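Local coordinates for protein ChiX (PDB 5OPZ) that cleaves the L-Ala–D-Glu bond of peptidoglycan peptides as a zinc endopeptidase and is required for chitinase secretion by Serratia marcescens, at residues R71-H76 / R133-A137; I111-W115 / H127-T131. One frame throughout, in Å; residues are numbered along the deposited sequence.

Contact 1: residues R71-H76 / R133-A137. With ZN (zinc ion), chain C.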
loop_
_atom_site.group_PDB
_atom_site.type_symbol
_atom_site.label_atom_id
_atom_site.label_comp_id
_atom_site.label_asym_id
_atom_site.label_seq_id
_atom_site.Cartn_x
_atom_site.Cartn_y
_atom_site.Cartn_z
ATOM N N ARG A 71 -11.245 -1.090 -4.795
ATOM C CA ARG A 71 -10.881 -1.866 -3.615
ATOM C C ARG A 71 -10.589 -0.955 -2.428
ATOM O O ARG A 71 -10.674 -1.369 -1.294
ATOM C CB ARG A 71 -9.708 -2.760 -3.926
ATOM C CG ARG A 71 -9.947 -3.816 -4.999
ATOM C CD ARG A 71 -10.018 -5.223 -4.425
ATOM N NE ARG A 71 -11.263 -5.444 -3.720
ATOM C CZ ARG A 71 -11.580 -6.588 -3.157
ATOM N NH1 ARG A 71 -10.705 -7.584 -3.121
ATOM N NH2 ARG A 71 -12.787 -6.757 -2.653
ATOM N N HIS A 72 -10.244 0.320 -2.661
ATOM C CA HIS A 72 -10.028 1.192 -1.528
ATOM C C HIS A 72 -11.268 1.535 -0.738
ATOM O O HIS A 72 -11.160 1.881 0.427
ATOM C CB HIS A 72 -9.400 2.515 -1.956
ATOM C CG HIS A 72 -7.948 2.452 -2.318
ATOM N ND1 HIS A 72 -6.941 2.594 -1.388
ATOM C CD2 HIS A 72 -7.319 2.312 -3.514
ATOM C CE1 HIS A 72 -5.764 2.521 -1.971
ATOM N NE2 HIS A 72 -5.961 2.363 -3.263
ATOM N N LEU A 73 -12.433 1.489 -1.394
ATOM C CA LEU A 73 -13.653 1.850 -0.725
ATOM C C LEU A 73 -14.082 0.900 0.362
ATOM O O LEU A 73 -14.735 1.310 1.307
ATOM C CB LEU A 73 -14.804 1.940 -1.741
ATOM C CG LEU A 73 -14.746 3.111 -2.721
ATOM C CD1 LEU A 73 -15.868 3.026 -3.723
ATOM C CD2 LEU A 73 -14.839 4.410 -1.991
ATOM N N THR A 74 -13.724 -0.369 0.195
ATOM C CA THR A 74 -14.213 -1.442 1.039
ATOM C C THR A 74 -13.145 -1.912 2.044
ATOM O O THR A 74 -13.399 -2.797 2.820
ATOM C CB THR A 74 -14.645 -2.606 0.142
ATOM O OG1 THR A 74 -13.564 -2.911 -0.752
ATOM C CG2 THR A 74 -15.901 -2.293 -0.648
ATOM N N GLY A 75 -11.964 -1.299 2.048
ATOM C CA GLY A 75 -10.894 -1.700 2.924
ATOM C C GLY A 75 -9.900 -2.678 2.349
ATOM O O GLY A 75 -9.073 -3.200 3.075
ATOM N N HIS A 76 -9.960 -2.952 1.040
ATOM C CA HIS A 76 -9.156 -4.016 0.443
ATOM C C HIS A 76 -7.868 -3.517 -0.251
ATOM O O HIS A 76 -7.211 -4.338 -0.937
ATOM C CB HIS A 76 -9.983 -4.873 -0.507
ATOM C CG HIS A 76 -11.103 -5.606 0.154
ATOM N ND1 HIS A 76 -12.334 -5.032 0.378
ATOM C CD2 HIS A 76 -11.195 -6.881 0.601
ATOM C CE1 HIS A 76 -13.130 -5.925 0.933
ATOM N NE2 HIS A 76 -12.461 -7.046 1.097
ATOM N N ARG A 133 -10.953 -12.396 -6.179
ATOM C CA ARG A 133 -11.231 -13.839 -6.082
ATOM C C ARG A 133 -11.184 -14.342 -4.632
ATOM O O ARG A 133 -12.083 -15.063 -4.172
ATOM C CB ARG A 133 -10.299 -14.678 -6.955
ATOM C CG ARG A 133 -10.463 -14.415 -8.457
ATOM C CD ARG A 133 -9.252 -14.919 -9.240
ATOM N NE ARG A 133 -9.327 -14.738 -10.704
ATOM C CZ ARG A 133 -10.149 -15.364 -11.550
ATOM N NH1 ARG A 133 -10.065 -15.078 -12.845
ATOM N NH2 ARG A 133 -11.062 -16.242 -11.154
ATOM N N ASP A 134 -10.195 -13.888 -3.870
ATOM C CA ASP A 134 -10.057 -14.372 -2.502
ATOM C C ASP A 134 -10.933 -13.654 -1.529
ATOM O O ASP A 134 -11.322 -14.234 -0.501
ATOM C CB ASP A 134 -8.625 -14.234 -1.987
ATOM C CG ASP A 134 -7.640 -15.069 -2.728
ATOM O OD1 ASP A 134 -7.982 -16.205 -3.152
ATOM O OD2 ASP A 134 -6.473 -14.590 -2.868
ATOM N N TYR A 135 -11.152 -12.368 -1.789
ATOM C CA TYR A 135 -11.820 -11.443 -0.907
ATOM C C TYR A 135 -12.868 -10.687 -1.712
ATOM O O TYR A 135 -12.613 -9.534 -2.069
ATOM C CB TYR A 135 -10.807 -10.477 -0.268
ATOM C CG TYR A 135 -9.902 -11.129 0.727
ATOM C CD1 TYR A 135 -8.707 -11.741 0.326
ATOM C CD2 TYR A 135 -10.234 -11.160 2.078
ATOM C CE1 TYR A 135 -7.884 -12.357 1.244
ATOM C CE2 TYR A 135 -9.416 -11.798 2.993
ATOM C CZ TYR A 135 -8.228 -12.373 2.588
ATOM O OH TYR A 135 -7.393 -13.068 3.450
ATOM N N PRO A 136 -13.990 -11.356 -2.015
ATOM C CA PRO A 136 -14.992 -10.712 -2.807
ATOM C C PRO A 136 -15.631 -9.532 -2.048
ATOM O O PRO A 136 -15.661 -9.498 -0.802
ATOM C CB PRO A 136 -16.032 -11.831 -3.033
ATOM C CG PRO A 136 -15.309 -13.103 -2.794
ATOM C CD PRO A 136 -14.381 -12.749 -1.679
ATOM N N ALA A 137 -16.143 -8.590 -2.798
ATOM C CA ALA A 137 -16.947 -7.517 -2.199
ATOM C C ALA A 137 -17.770 -6.805 -3.249
ATOM O O ALA A 137 -18.462 -7.505 -3.946
ATOM C CB ALA A 137 -16.067 -6.514 -1.484
ATOM O OXT ALA A 137 -17.768 -5.567 -3.414
HETATM ZN ZN ZN C . -4.499 2.467 -4.793
HETATM O O HOH W 1 -13.728 -9.592 1.433
#
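Arg71 takes hold of the backbone of Tyr135 from the end of its guanidinium group, and this grip is the polar core of the contact. Both terminal nitrogens donate to one carbonyl: NH1 of Arg71 lies 2.9 Å from Tyr135 O, and NH2 of Arg71 reaches the same Tyr135 O at 2.8 Å. The oxygen lies close to the guanidinium plane, but because two N-H groups share it neither bond is straight, the N-H...O angles being 141° and 146°. Bends at the second and third side-chain torsions carry the arginine round to the tail. NH1 also donates to Leu130 O, and Phe132 makes a cation-pi contact with the group.

Packing between flat and apolar groups adds a second layer. Atom CG of His76 lies 3.4 Å above the guanidinium plane of Arg71, over its centre. The same imidazole meets the tail through CD2, 3.7 Å from Tyr135 CB, and through CE1, 3.8 Å from Ala137 CB. The tyrosine's own hydroxyl turns elsewhere, bonding to Asp28.

Further hydrogen bonds fix the imidazole at both nitrogens. Thr74 OG1 is 2.7 Å from His76 ND1, while NE2 shares a water with Pro136 O, to which that water donates.

Metal coordination closes the list: His72, next to the arginine, binds zinc through NE2 together with Asp79 and His127, and its ND1 is hydrogen-bonded to Gly49 O. Neighbouring residues here have separate tasks. Arg71 fastens the loop to a C-terminal tail that has no regular secondary structure, and the residue after it, His72, binds the metal. With NH1 and NH2 donating to the carbonyls of Tyr135 and Leu130, and two bonds converging on the tyrosine oxygen, the rotation of the guanidinium group is fixed.

Contact 2: residues I111-W115 / H127-T131. With ZN (zinc ion), chain C.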
loop_
_atom_site.group_PDB
_atom_site.type_symbol
_atom_site.label_atom_id
_atom_site.label_comp_id
_atom_site.label_asym_id
_atom_site.label_seq_id
_atom_site.Cartn_x
_atom_site.Cartn_y
_atom_site.Cartn_z
ATOM N N ILE A 111 -1.582 -15.311 1.879
ATOM C CA ILE A 111 -2.538 -14.401 1.222
ATOM C C ILE A 111 -1.886 -13.839 -0.014
ATOM O O ILE A 111 -0.784 -13.343 0.074
ATOM C CB ILE A 111 -2.876 -13.237 2.168
ATOM C CG1 ILE A 111 -3.610 -13.742 3.403
ATOM C CG2 ILE A 111 -3.672 -12.137 1.468
ATOM C CD1 ILE A 111 -3.610 -12.756 4.508
ATOM N N ILE A 112 -2.565 -13.839 -1.147
ATOM C CA ILE A 112 -2.052 -13.178 -2.356
ATOM C C ILE A 112 -2.346 -11.676 -2.237
ATOM O O ILE A 112 -3.474 -11.269 -1.961
ATOM C CB ILE A 112 -2.686 -13.815 -3.607
ATOM C CG1 ILE A 112 -2.202 -15.257 -3.769
ATOM C CG2 ILE A 112 -2.379 -12.985 -4.837
ATOM C CD1 ILE A 112 -2.975 -16.009 -4.834
ATOM N N VAL A 113 -1.319 -10.845 -2.443
ATOM C CA VAL A 113 -1.545 -9.402 -2.516
ATOM C C VAL A 113 -1.096 -8.952 -3.884
ATOM O O VAL A 113 0.051 -9.120 -4.222
ATOM C CB VAL A 113 -0.804 -8.636 -1.390
ATOM C CG1 VAL A 113 -0.942 -7.117 -1.529
ATOM C CG2 VAL A 113 -1.320 -9.139 -0.043
ATOM N N GLU A 114 -1.976 -8.311 -4.636
ATOM C CA GLU A 114 -1.659 -7.799 -5.962
ATOM C C GLU A 114 -1.013 -6.441 -5.812
ATOM O O GLU A 114 -1.402 -5.642 -4.969
ATOM C CB GLU A 114 -2.914 -7.659 -6.817
ATOM C CG GLU A 114 -3.560 -8.956 -7.260
ATOM C CD GLU A 114 -4.882 -8.755 -7.998
ATOM O OE1 GLU A 114 -5.876 -8.272 -7.402
ATOM O OE2 GLU A 114 -4.922 -9.077 -9.194
ATOM N N TRP A 115 0.008 -6.229 -6.624
ATOM C CA TRP A 115 0.781 -4.997 -6.664
ATOM C C TRP A 115 0.527 -4.245 -7.988
ATOM O O TRP A 115 0.603 -4.854 -9.047
ATOM C CB TRP A 115 2.268 -5.319 -6.530
ATOM C CG TRP A 115 3.172 -4.162 -6.576
ATOM C CD1 TRP A 115 2.949 -2.932 -6.021
ATOM C CD2 TRP A 115 4.443 -4.075 -7.244
ATOM N NE1 TRP A 115 4.024 -2.115 -6.240
ATOM C CE2 TRP A 115 4.957 -2.785 -6.980
ATOM C CE3 TRP A 115 5.233 -4.985 -7.958
ATOM C CZ2 TRP A 115 6.201 -2.369 -7.500
ATOM C CZ3 TRP A 115 6.471 -4.571 -8.447
ATOM C CH2 TRP A 115 6.925 -3.283 -8.218
ATOM N N HIS A 127 0.321 0.952 -5.194
ATOM C CA HIS A 127 -0.920 0.263 -4.923
ATOM C C HIS A 127 -0.738 -1.186 -4.629
ATOM O O HIS A 127 -0.111 -1.907 -5.389
ATOM C CB HIS A 127 -1.823 0.454 -6.144
ATOM C CG HIS A 127 -3.198 -0.135 -5.998
ATOM N ND1 HIS A 127 -4.242 0.526 -5.402
ATOM C CD2 HIS A 127 -3.632 -1.391 -6.204
ATOM C CE1 HIS A 127 -5.302 -0.246 -5.352
ATOM N NE2 HIS A 127 -4.940 -1.427 -5.803
ATOM N N PHE A 128 -1.334 -1.622 -3.516
ATOM C CA PHE A 128 -1.415 -3.048 -3.171
ATOM C C PHE A 128 -2.884 -3.388 -2.819
ATOM O O PHE A 128 -3.548 -2.557 -2.166
ATOM C CB PHE A 128 -0.538 -3.418 -1.995
ATOM C CG PHE A 128 0.915 -3.243 -2.241
ATOM C CD1 PHE A 128 1.535 -2.017 -2.118
ATOM C CD2 PHE A 128 1.635 -4.276 -2.762
ATOM C CE1 PHE A 128 2.896 -1.875 -2.324
ATOM C CE2 PHE A 128 2.995 -4.177 -2.941
ATOM C CZ PHE A 128 3.621 -2.961 -2.762
ATOM N N GLN A 129 -3.351 -4.587 -3.168
ATOM C CA GLN A 129 -4.737 -4.954 -2.822
ATOM C C GLN A 129 -4.864 -6.435 -2.587
ATOM O O GLN A 129 -4.157 -7.244 -3.169
ATOM C CB GLN A 129 -5.759 -4.489 -3.875
ATOM C CG GLN A 129 -5.569 -5.147 -5.229
ATOM C CD GLN A 129 -6.523 -4.643 -6.234
ATOM O OE1 GLN A 129 -6.703 -3.443 -6.406
ATOM N NE2 GLN A 129 -7.224 -5.566 -6.888
ATOM N N LEU A 130 -5.880 -6.758 -1.786
ATOM C CA LEU A 130 -6.369 -8.128 -1.735
ATOM C C LEU A 130 -7.153 -8.437 -3.017
ATOM O O LEU A 130 -7.755 -7.545 -3.618
ATOM C CB LEU A 130 -7.306 -8.323 -0.547
ATOM C CG LEU A 130 -6.655 -8.086 0.836
ATOM C CD1 LEU A 130 -7.686 -8.137 1.941
ATOM C CD2 LEU A 130 -5.534 -9.091 1.105
ATOM N N THR A 131 -7.120 -9.685 -3.472
ATOM C CA THR A 131 -7.772 -10.018 -4.743
ATOM C C THR A 131 -9.279 -10.105 -4.585
ATOM O O THR A 131 -9.782 -10.486 -3.520
ATOM C CB THR A 131 -7.293 -11.319 -5.414
ATOM O OG1 THR A 131 -7.710 -12.451 -4.689
ATOM C CG2 THR A 131 -5.851 -11.388 -5.543
HETATM ZN ZN ZN C . -4.499 2.467 -4.793
HETATM O O HOH W 2 -6.016 -11.967 -1.931
#
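The side chains of Trp115 and Phe128 run alongside each other in the same direction, as an offset stack between the five-membered ring of the indole and the phenyl ring. Their centroids are 4.4 Å apart and the planes differ by 16°. Trp115 CD1 does the touching, over one face of the phenyl ring and displaced toward its rim, 3.3 Å from Phe128 CE2. With CG anti to the backbone N (chi1 179°), the indole can reach this position, and its NE1 bonds to Gly125 O. Val113 continues the apolar surface: its CG1 stands at the edge of the phenyl ring, 3.8 Å from Phe128 CB. Farther along, Ile111 CG2 meets Leu130 CD2 at 3.6 Å. Helix 92-109 packs against this face through Ala99, Val102 and Ala106.

The two strands, 113-115 and 127-130, form a beta hairpin at one border of a four-stranded antiparallel sheet, with 113-115 outermost; the sheet supplies Asp79 and His127 to the zinc site of this clan MD peptidase. Glu114 and Gln129 are a hydrogen-bonded pair, joined by Glu114 N to Gln129 O at 2.8 Å and by the reciprocal bond from Gln129 N, whereas Trp115 and Phe128 are a non-hydrogen-bonded pair.

The side chains of Glu114 and Gln129 leave the sheet on the face opposite the aromatic pair. Gln129 NE2 donates to Glu114 OE1 at 3.1 Å, arriving from above the carboxylate plane, with carboxylate and amide turned 68° apart. The other end of the amide, OE1, accepts from His127 NE2 at 2.7 Å, a fairly straight bond that lies near the ring plane. Gln129 is therefore a second-shell residue, steadying the imidazole whose ND1 binds zinc. At the outer end, a water donates to Ile112 O and accepts from Thr131 N at 3.0 Å.

Both segments of contact 2 fall between the two segments of contact 1 along the chain: 71-76 comes first, then 111-115, 127-131 and finally 133-137. The centres of the two contacts are about 10 Å apart. Segment 71-76 leads directly into strand 77-82, the neighbour of 127-130 in the antiparallel sheet, and a probable hydrogen bond of 2.9 Å between His76 O and Leu130 N joins the contacts there. Each contact supplies one zinc histidine, while Asp79 of strand 77-82 completes the protein ligands. The example shows how a metal site can be built from a loop and two adjacent strands held in mutual position by the surrounding contacts.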